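Local coordinates for VWFA domain-containing protein (Bacteroides thetaiotaomicron, PDB 3IBS) that binds a magnesium ion through a von Willebrand factor type A domain and is otherwise of unknown function, probably acting at the cell membrane, at residues I16-S21 against S32-A37; M55-G60 against S85-Q90; G148-A153 against Y192-N197. All blocks are in the same frame, centred on the assembly; numbering follows the deposited sequence.

How the interactions relate
From the N terminus, interaction 1 comes first: the chain leaves strand 13-19, runs through the magnesium-binding loop and turns back as helix 33-46, so the contact closes the first crossover of the domain. Interaction 2 begins one strand later, where strand 52-58 ends, and closes a longer excursion through strand 62-69 and helix 72-80. Interaction 3 closes the long excursion through strands 153-154 and 173-174 and helix 178-187, joining the ends of strands 140-147 and 191-195. The three follow in series, with no nesting or crossing. Strands 13-19 and 52-58 lie side by side, bringing interactions 1 and 2 together near the metal, while Lys36 and Arg33 reach from interaction 1 to interaction 3.

Interaction 1: residues I16-S21 against S32-A37; sequences IALDIS and SRLEKA. With MG (magnesium ion), chain I.
Leu18 and Leu34 meet at about a right angle, the two branches of the strand residue closing on one methyl of the helix residue. Leu34 CD1 lies 3.7 Å from Leu18 CD2 and somewhat farther from CD1. With CG of Leu34 anti to its backbone N (chi1 -179°), the isobutyl group is carried from the first helical turn onto the end of the strand. Ile20 comes to the same methyl differently: its side chain lies alongside that of Leu34 and points the same way, so that the CG2 branch does the touching, 4.1 Å from Leu34 CD1, while the longer branch leads away toward Leu86; the side chain also touches Ile82. Farther along the helix, Ala37 CB sits 3.7 Å from Leu18 CD1. The side chains meet through carbon alone, and Leu34 CD1 also lies near Asp19 O; the join is buried.

Polar groups are organised within each segment. Ser32 caps the helix N terminus, its OG accepting from Glu35 N. On the strand side, Asp19 OD1 is gripped twice by Ser21: the backbone N completes an Asx turn, nearly along the C-O axis of the carboxylate, and OG donates at 2.7 Å to the syn lone pair. The same Ser21 OG binds the magnesium ion at 2.2 Å, which Ser23 and four waters also bind. One water donates to Asp19 OD2, as does Thr119 at the end of neighbouring strand 113-119; Asp19 is thus a second-shell residue of a MIDAS-like site, as in other von Willebrand factor A domains.

Over 16-19 and 33-37 the strand and helix axes run nearly antiparallel, at 159°, within the beta-alpha-beta unit 13-19, 33-46, 52-58. Ile41, farther along the same helix, and Ile118 of strand 113-119 continue the apolar layer between helix and sheet.

Interaction 2: residues M55-G60 against S85-Q90; sequences MIVFAG and SLISKQ
Ile87 presses the tip of its longer branch against the backbone at the end of strand 52-58, and this packing is a main part of the contact, shared about equally with Gly60. Its CD1 lies 3.6 Å from Phe58 CA and also meets Val57 O and Ala59 N. CG1 stands anti to the carbonyl carbon (chi1 -58°), which sends this branch to the strand while CG2 turns to Ala59, 4.0 Å from its CB. The Val57 side chain slants across that of Ile87, CG2 4.2 Å from Ile87 CD1. Leu86 CD1, 4.4 Å from Val57 CG2, adds a looser apolar neighbour.

A single hydrogen bond joins the two backbones. Gly60 N donates to Lys89 O at 2.9 Å, but the donor stands above the carbonyl plane, 39° out of it, and the N-H...O angle is 144°. Close by, Gly60 CA makes a CH-O contact of 3.3 Å with Gln90 O. The extended aliphatic chain of Lys89 runs alongside Gly60, its CG packing directly on CA, and its amine has a long, weak ion pair with Asp61.

Gln90 bends back at chi2 so that NE2 makes a long bond to Ser88 O, while OE1 accepts from Asn22 N in the metal-binding loop.

The chemistry therefore divides in two: oily packing fastens the loop to the strand end, and hydrogen bonds from the backbone and from the Gln90 side-chain amide hold its far end beside the magnesium site, with Gln90 touching Ser21.

Interaction 3: residues G148-A153 against Y192-N197; sequences GMPEGA and YVRVDN
Arg194 sets its CG anti to the backbone N (chi1 -169°) and stays extended to NE, which carries the guanidinium from the last strand to the loop at Gly148. There both NE and NH2 come within weak hydrogen-bonding distance of Gly148 O, at poor angles: NH2 is 3.3 Å from that oxygen and its N-H...O angle is only 124°. The carbonyl approaches the guanidinium obliquely, as does Pro150 CD, 3.7 Å from NH2. Met149, a selenomethionine here, comes at the edge of the guanidinium, its CA near the plane and 3.6 Å from NH2, and its CG is equally close. Arg194 therefore lies against backbone and carbons more than it binds. Glu151 OE1 lies 4.7 Å from Arg194 NH2, where its opposite charge may add some attraction.

Met149 also opens a type I turn to Gly152, and the carbonyls of Glu151 and Gly152 accept from Arg165 of the second subunit. Within the chain, the contact joins the ends of neighbouring parallel strands 140-147 and 191-195; Glu178 of helix 178-187 packs on Pro150 and Arg194, while Val195 rests against helix 33-46.

Interaction 1: residues I16-S21 against S32-A37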
loop_
_atom_site.group_PDB
_atom_site.type_symbol
_atom_site.label_atom_id
_atom_site.label_comp_id
_atom_site.label_asym_id
_atom_site.label_seq_id
_atom_site.Cartn_x
_atom_site.Cartn_y
_atom_site.Cartn_z
ATOM N N ILE A 16 -20.294 15.218 16.577
ATOM C CA ILE A 16 -19.328 14.263 16.044
ATOM C C ILE A 16 -17.954 14.912 15.980
ATOM O O ILE A 16 -17.822 16.031 15.496
ATOM C CB ILE A 16 -19.742 13.795 14.642
ATOM C CG1 ILE A 16 -21.054 13.007 14.774
ATOM C CG2 ILE A 16 -18.611 12.894 14.006
ATOM C CD1 ILE A 16 -22.028 13.368 13.764
ATOM N N ALA A 17 -16.935 14.212 16.462
ATOM C CA ALA A 17 -15.587 14.755 16.424
ATOM C C ALA A 17 -14.807 13.849 15.487
ATOM O O ALA A 17 -14.496 12.721 15.825
ATOM C CB ALA A 17 -14.975 14.765 17.842
ATOM N N LEU A 18 -14.538 14.340 14.289
ATOM C CA LEU A 18 -13.993 13.498 13.232
ATOM C C LEU A 18 -12.498 13.769 13.022
ATOM O O LEU A 18 -12.085 14.889 12.720
ATOM C CB LEU A 18 -14.779 13.729 11.936
ATOM C CG LEU A 18 -14.288 13.064 10.641
ATOM C CD1 LEU A 18 -14.248 11.519 10.770
ATOM C CD2 LEU A 18 -15.197 13.505 9.463
ATOM N N ASP A 19 -11.710 12.712 13.142
ATOM C CA ASP A 19 -10.293 12.715 12.801
ATOM C C ASP A 19 -10.152 12.944 11.301
ATOM O O ASP A 19 -10.676 12.161 10.507
ATOM C CB ASP A 19 -9.692 11.343 13.191
ATOM C CG ASP A 19 -8.161 11.321 13.150
ATOM O OD1 ASP A 19 -7.568 12.031 12.305
ATOM O OD2 ASP A 19 -7.545 10.578 13.964
ATOM N N ILE A 20 -9.469 14.031 10.912
ATOM C CA ILE A 20 -9.138 14.282 9.510
ATOM C C ILE A 20 -7.605 14.341 9.261
ATOM O O ILE A 20 -7.135 14.926 8.276
ATOM C CB ILE A 20 -9.842 15.548 8.945
ATOM C CG1 ILE A 20 -9.341 16.840 9.629
ATOM C CG2 ILE A 20 -11.381 15.368 9.009
ATOM C CD1 ILE A 20 -9.613 18.166 8.798
ATOM N N SER A 21 -6.825 13.740 10.147
ATOM C CA SER A 21 -5.378 13.621 9.908
ATOM C C SER A 21 -5.100 12.707 8.691
ATOM O O SER A 21 -6.003 11.990 8.233
ATOM C CB SER A 21 -4.657 13.098 11.147
ATOM O OG SER A 21 -5.006 11.758 11.414
ATOM N N SER A 32 -12.183 4.818 1.978
ATOM C CA SER A 32 -11.036 5.164 2.828
ATOM C C SER A 32 -11.605 5.284 4.237
ATOM O O SER A 32 -12.824 5.257 4.395
ATOM C CB SER A 32 -10.415 6.510 2.420
ATOM O OG SER A 32 -11.321 7.604 2.639
ATOM N N ARG A 33 -10.740 5.417 5.245
ATOM C CA ARG A 33 -11.191 5.587 6.613
ATOM C C ARG A 33 -12.066 6.834 6.699
ATOM O O ARG A 33 -13.127 6.808 7.308
ATOM C CB ARG A 33 -10.011 5.699 7.577
ATOM C CG ARG A 33 -9.179 4.415 7.693
ATOM C CD ARG A 33 -8.061 4.586 8.676
ATOM N NE ARG A 33 -7.177 3.416 8.669
ATOM C CZ ARG A 33 -6.017 3.353 9.308
ATOM N NH1 ARG A 33 -5.599 4.395 10.034
ATOM N NH2 ARG A 33 -5.276 2.244 9.221
ATOM N N LEU A 34 -11.611 7.925 6.092
ATOM C CA LEU A 34 -12.343 9.180 6.167
ATOM C C LEU A 34 -13.667 9.128 5.399
ATOM O O LEU A 34 -14.696 9.606 5.891
ATOM C CB LEU A 34 -11.487 10.338 5.629
ATOM C CG LEU A 34 -12.124 11.720 5.658
ATOM C CD1 LEU A 34 -12.733 12.079 7.039
ATOM C CD2 LEU A 34 -11.112 12.780 5.218
ATOM N N GLU A 35 -13.634 8.577 4.191
ATOM C CA GLU A 35 -14.834 8.587 3.341
ATOM C C GLU A 35 -15.915 7.637 3.893
ATOM O O GLU A 35 -17.110 7.943 3.836
ATOM C CB GLU A 35 -14.475 8.329 1.873
ATOM C CG GLU A 35 -15.496 8.819 0.873
ATOM C CD GLU A 35 -15.742 10.342 0.941
ATOM O OE1 GLU A 35 -16.851 10.744 0.557
ATOM O OE2 GLU A 35 -14.854 11.128 1.383
ATOM N N LYS A 36 -15.481 6.508 4.443
ATOM C CA LYS A 36 -16.348 5.606 5.202
ATOM C C LYS A 36 -16.944 6.321 6.422
ATOM O O LYS A 36 -18.143 6.205 6.692
ATOM C CB LYS A 36 -15.572 4.365 5.651
ATOM C CG LYS A 36 -16.347 3.411 6.623
ATOM C CD LYS A 36 -17.522 2.742 5.921
ATOM C CE LYS A 36 -18.284 1.784 6.845
ATOM N NZ LYS A 36 -19.205 0.895 6.029
ATOM N N ALA A 37 -16.131 7.076 7.153
ATOM C CA ALA A 37 -16.672 7.852 8.271
ATOM C C ALA A 37 -17.762 8.827 7.811
ATOM O O ALA A 37 -18.775 8.980 8.466
ATOM C CB ALA A 37 -15.557 8.617 8.975
HETATM MG MG MG I . -3.661 10.228 12.128
HETATM O O HOH W 1 -5.064 9.632 13.454
HETATM O O HOH W 2 -2.327 8.820 12.874
HETATM O O HOH W 3 -2.279 10.841 10.709
HETATM O O HOH W 4 -2.882 11.697 13.412
#

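Interaction 2: residues M55-G60 against S85-Q90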
loop_
_atom_site.group_PDB
_atom_site.type_symbol
_atom_site.label_atom_id
_atom_site.label_comp_id
_atom_site.label_asym_id
_atom_site.label_seq_id
_atom_site.Cartn_x
_atom_site.Cartn_y
_atom_site.Cartn_z
HETATM N N MSE A 55 -20.635 19.242 14.371
HETATM C CA MSE A 55 -19.439 18.521 13.936
HETATM C C MSE A 55 -18.178 19.322 14.188
HETATM O O MSE A 55 -18.133 20.550 13.965
HETATM C CB MSE A 55 -19.500 18.186 12.440
HETATM C CG MSE A 55 -20.738 17.387 12.013
HETATM SE SE MSE A 55 -20.722 17.088 10.058
HETATM C CE MSE A 55 -19.200 15.914 10.170
ATOM N N ILE A 56 -17.158 18.602 14.629
ATOM C CA ILE A 56 -15.821 19.145 14.850
ATOM C C ILE A 56 -14.891 18.282 14.027
ATOM O O ILE A 56 -15.112 17.075 13.946
ATOM C CB ILE A 56 -15.453 18.997 16.337
ATOM C CG1 ILE A 56 -16.185 20.059 17.158
ATOM C CG2 ILE A 56 -13.933 19.048 16.565
ATOM C CD1 ILE A 56 -16.347 19.684 18.600
ATOM N N VAL A 57 -13.910 18.895 13.364
ATOM C CA VAL A 57 -12.868 18.138 12.699
ATOM C C VAL A 57 -11.563 18.371 13.471
ATOM O O VAL A 57 -11.383 19.433 14.086
ATOM C CB VAL A 57 -12.754 18.470 11.182
ATOM C CG1 VAL A 57 -13.997 17.976 10.419
ATOM C CG2 VAL A 57 -12.584 19.989 10.953
ATOM N N PHE A 58 -10.691 17.365 13.511
ATOM C CA PHE A 58 -9.421 17.537 14.219
ATOM C C PHE A 58 -8.282 16.788 13.570
ATOM O O PHE A 58 -8.459 15.735 12.912
ATOM C CB PHE A 58 -9.542 17.147 15.711
ATOM C CG PHE A 58 -9.705 15.655 15.957
ATOM C CD1 PHE A 58 -8.574 14.833 16.139
ATOM C CD2 PHE A 58 -10.971 15.084 16.030
ATOM C CE1 PHE A 58 -8.711 13.468 16.378
ATOM C CE2 PHE A 58 -11.132 13.723 16.277
ATOM C CZ PHE A 58 -10.013 12.899 16.443
ATOM N N ALA A 59 -7.096 17.352 13.754
ATOM C CA ALA A 59 -5.879 16.617 13.540
ATOM C C ALA A 59 -4.949 17.081 14.659
ATOM O O ALA A 59 -5.170 16.724 15.814
ATOM C CB ALA A 59 -5.322 16.881 12.116
ATOM N N GLY A 60 -3.943 17.890 14.347
ATOM C CA GLY A 60 -3.113 18.525 15.383
ATOM C C GLY A 60 -3.844 19.593 16.183
ATOM O O GLY A 60 -3.502 19.839 17.346
ATOM N N SER A 85 -7.073 18.672 4.194
ATOM C CA SER A 85 -6.529 20.012 3.930
ATOM C C SER A 85 -7.206 21.120 4.761
ATOM O O SER A 85 -6.668 22.218 4.878
ATOM C CB SER A 85 -6.593 20.329 2.440
ATOM O OG SER A 85 -7.935 20.273 2.006
ATOM N N LEU A 86 -8.357 20.834 5.376
ATOM C CA LEU A 86 -8.941 21.800 6.326
ATOM C C LEU A 86 -7.997 22.144 7.495
ATOM O O LEU A 86 -8.076 23.231 8.049
ATOM C CB LEU A 86 -10.280 21.296 6.881
ATOM C CG LEU A 86 -11.405 21.165 5.862
ATOM C CD1 LEU A 86 -12.613 20.527 6.558
ATOM C CD2 LEU A 86 -11.739 22.537 5.213
ATOM N N ILE A 87 -7.144 21.196 7.888
ATOM C CA ILE A 87 -6.181 21.416 8.983
ATOM C C ILE A 87 -4.791 20.968 8.547
ATOM O O ILE A 87 -4.574 19.794 8.250
ATOM C CB ILE A 87 -6.571 20.635 10.269
ATOM C CG1 ILE A 87 -7.965 21.040 10.761
ATOM C CG2 ILE A 87 -5.510 20.838 11.385
ATOM C CD1 ILE A 87 -8.518 20.129 11.834
ATOM N N SER A 88 -3.838 21.894 8.530
ATOM C CA SER A 88 -2.463 21.542 8.135
ATOM C C SER A 88 -1.599 20.972 9.275
ATOM O O SER A 88 -0.809 20.071 9.041
ATOM C CB SER A 88 -1.760 22.718 7.456
ATOM O OG SER A 88 -1.860 23.870 8.265
ATOM N N LYS A 89 -1.745 21.487 10.493
ATOM C CA LYS A 89 -1.024 20.952 11.653
ATOM C C LYS A 89 -1.395 19.487 11.907
ATOM O O LYS A 89 -2.570 19.159 12.117
ATOM C CB LYS A 89 -1.331 21.791 12.892
ATOM C CG LYS A 89 -0.744 21.258 14.180
ATOM C CD LYS A 89 -0.844 22.282 15.292
ATOM C CE LYS A 89 -0.366 21.716 16.623
ATOM N NZ LYS A 89 -0.352 22.784 17.679
ATOM N N GLN A 90 -0.397 18.602 11.888
ATOM C CA GLN A 90 -0.696 17.184 12.064
ATOM C C GLN A 90 -0.667 16.771 13.542
ATOM O O GLN A 90 -0.138 17.488 14.384
ATOM C CB GLN A 90 0.152 16.297 11.125
ATOM C CG GLN A 90 -0.265 16.458 9.617
ATOM C CD GLN A 90 -1.788 16.221 9.395
ATOM O OE1 GLN A 90 -2.270 15.086 9.526
ATOM N NE2 GLN A 90 -2.531 17.290 9.048
#

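Interaction 3: residues G148-A153 against Y192-N197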
loop_
_atom_site.group_PDB
_atom_site.type_symbol
_atom_site.label_atom_id
_atom_site.label_comp_id
_atom_site.label_asym_id
_atom_site.label_seq_id
_atom_site.Cartn_x
_atom_site.Cartn_y
_atom_site.Cartn_z
ATOM N N GLY A 148 -10.321 1.463 10.771
ATOM C CA GLY A 148 -9.065 0.978 10.227
ATOM C C GLY A 148 -8.711 -0.395 10.758
ATOM O O GLY A 148 -9.426 -0.936 11.593
HETATM N N MSE A 149 -7.628 -0.979 10.252
HETATM C CA MSE A 149 -7.209 -2.295 10.708
HETATM C C MSE A 149 -6.081 -2.124 11.732
HETATM O O MSE A 149 -5.130 -1.380 11.488
HETATM C CB MSE A 149 -6.735 -3.170 9.534
HETATM C CG MSE A 149 -7.778 -3.539 8.460
HETATM SE SE MSE A 149 -6.854 -4.386 6.928
HETATM C CE MSE A 149 -8.322 -4.519 5.632
ATOM N N PRO A 150 -6.198 -2.807 12.873
ATOM C CA PRO A 150 -5.120 -2.870 13.883
ATOM C C PRO A 150 -3.779 -3.355 13.285
ATOM O O PRO A 150 -2.713 -2.936 13.745
ATOM C CB PRO A 150 -5.635 -3.916 14.893
ATOM C CG PRO A 150 -7.123 -3.931 14.701
ATOM C CD PRO A 150 -7.367 -3.625 13.262
ATOM N N GLU A 151 -3.859 -4.216 12.261
ATOM C CA GLU A 151 -2.702 -4.815 11.595
ATOM C C GLU A 151 -1.956 -3.841 10.655
ATOM O O GLU A 151 -0.857 -4.157 10.205
ATOM C CB GLU A 151 -3.106 -6.101 10.821
ATOM C CG GLU A 151 -3.957 -7.158 11.607
ATOM C CD GLU A 151 -5.473 -6.828 11.718
ATOM O OE1 GLU A 151 -5.959 -5.841 11.129
ATOM O OE2 GLU A 151 -6.198 -7.572 12.418
ATOM N N GLY A 152 -2.540 -2.675 10.349
ATOM C CA GLY A 152 -1.802 -1.614 9.659
ATOM C C GLY A 152 -2.072 -1.476 8.158
ATOM O O GLY A 152 -2.326 -2.464 7.455
ATOM N N ALA A 153 -2.003 -0.248 7.657
ATOM C CA ALA A 153 -2.151 -0.011 6.217
ATOM C C ALA A 153 -1.250 1.135 5.752
ATOM O O ALA A 153 -0.952 2.030 6.511
ATOM C CB ALA A 153 -3.595 0.277 5.885
ATOM N N TYR A 192 -17.710 1.659 22.499
ATOM C CA TYR A 192 -16.686 1.541 21.478
ATOM C C TYR A 192 -17.184 0.542 20.433
ATOM O O TYR A 192 -17.688 -0.535 20.770
ATOM C CB TYR A 192 -15.324 1.065 22.036
ATOM C CG TYR A 192 -14.406 0.663 20.905
ATOM C CD1 TYR A 192 -13.826 1.634 20.095
ATOM C CD2 TYR A 192 -14.191 -0.691 20.583
ATOM C CE1 TYR A 192 -13.034 1.294 19.007
ATOM C CE2 TYR A 192 -13.379 -1.050 19.485
ATOM C CZ TYR A 192 -12.807 -0.033 18.709
ATOM O OH TYR A 192 -11.999 -0.320 17.627
ATOM N N VAL A 193 -17.036 0.896 19.163
ATOM C CA VAL A 193 -17.306 -0.054 18.099
ATOM C C VAL A 193 -16.278 0.137 16.996
ATOM O O VAL A 193 -15.856 1.282 16.698
ATOM C CB VAL A 193 -18.787 -0.008 17.597
ATOM C CG1 VAL A 193 -19.182 1.382 17.095
ATOM C CG2 VAL A 193 -19.067 -1.114 16.518
ATOM N N ARG A 194 -15.834 -0.982 16.437
ATOM C CA ARG A 194 -14.933 -0.940 15.314
ATOM C C ARG A 194 -15.729 -0.781 14.029
ATOM O O ARG A 194 -16.737 -1.457 13.798
ATOM C CB ARG A 194 -14.063 -2.200 15.240
ATOM C CG ARG A 194 -12.917 -2.091 14.221
ATOM C CD ARG A 194 -12.216 -3.419 14.084
ATOM N NE ARG A 194 -11.189 -3.427 13.040
ATOM C CZ ARG A 194 -11.279 -4.100 11.889
ATOM N NH1 ARG A 194 -12.377 -4.800 11.595
ATOM N NH2 ARG A 194 -10.279 -4.059 11.012
ATOM N N VAL A 195 -15.264 0.120 13.185
ATOM C CA VAL A 195 -15.903 0.323 11.915
ATOM C C VAL A 195 -15.228 -0.670 10.944
ATOM O O VAL A 195 -14.008 -0.736 10.877
ATOM C CB VAL A 195 -15.761 1.785 11.445
ATOM C CG1 VAL A 195 -16.310 1.971 10.032
ATOM C CG2 VAL A 195 -16.467 2.744 12.422
ATOM N N ASP A 196 -16.026 -1.482 10.265
ATOM C CA ASP A 196 -15.540 -2.287 9.132
ATOM C C ASP A 196 -16.389 -1.974 7.880
ATOM O O ASP A 196 -17.023 -0.925 7.817
ATOM C CB ASP A 196 -15.541 -3.779 9.482
ATOM C CG ASP A 196 -16.921 -4.295 9.866
ATOM O OD1 ASP A 196 -17.943 -3.687 9.459
ATOM O OD2 ASP A 196 -16.982 -5.320 10.582
ATOM N N ASN A 197 -16.415 -2.871 6.897
ATOM C CA ASN A 197 -17.112 -2.577 5.639
ATOM C C ASN A 197 -18.642 -2.685 5.677
ATOM O O ASN A 197 -19.328 -2.166 4.797
ATOM C CB ASN A 197 -16.511 -3.379 4.482
ATOM C CG ASN A 197 -15.111 -2.908 4.123
ATOM O OD1 ASN A 197 -14.869 -1.707 3.955
ATOM N ND2 ASN A 197 -14.176 -3.851 4.015
#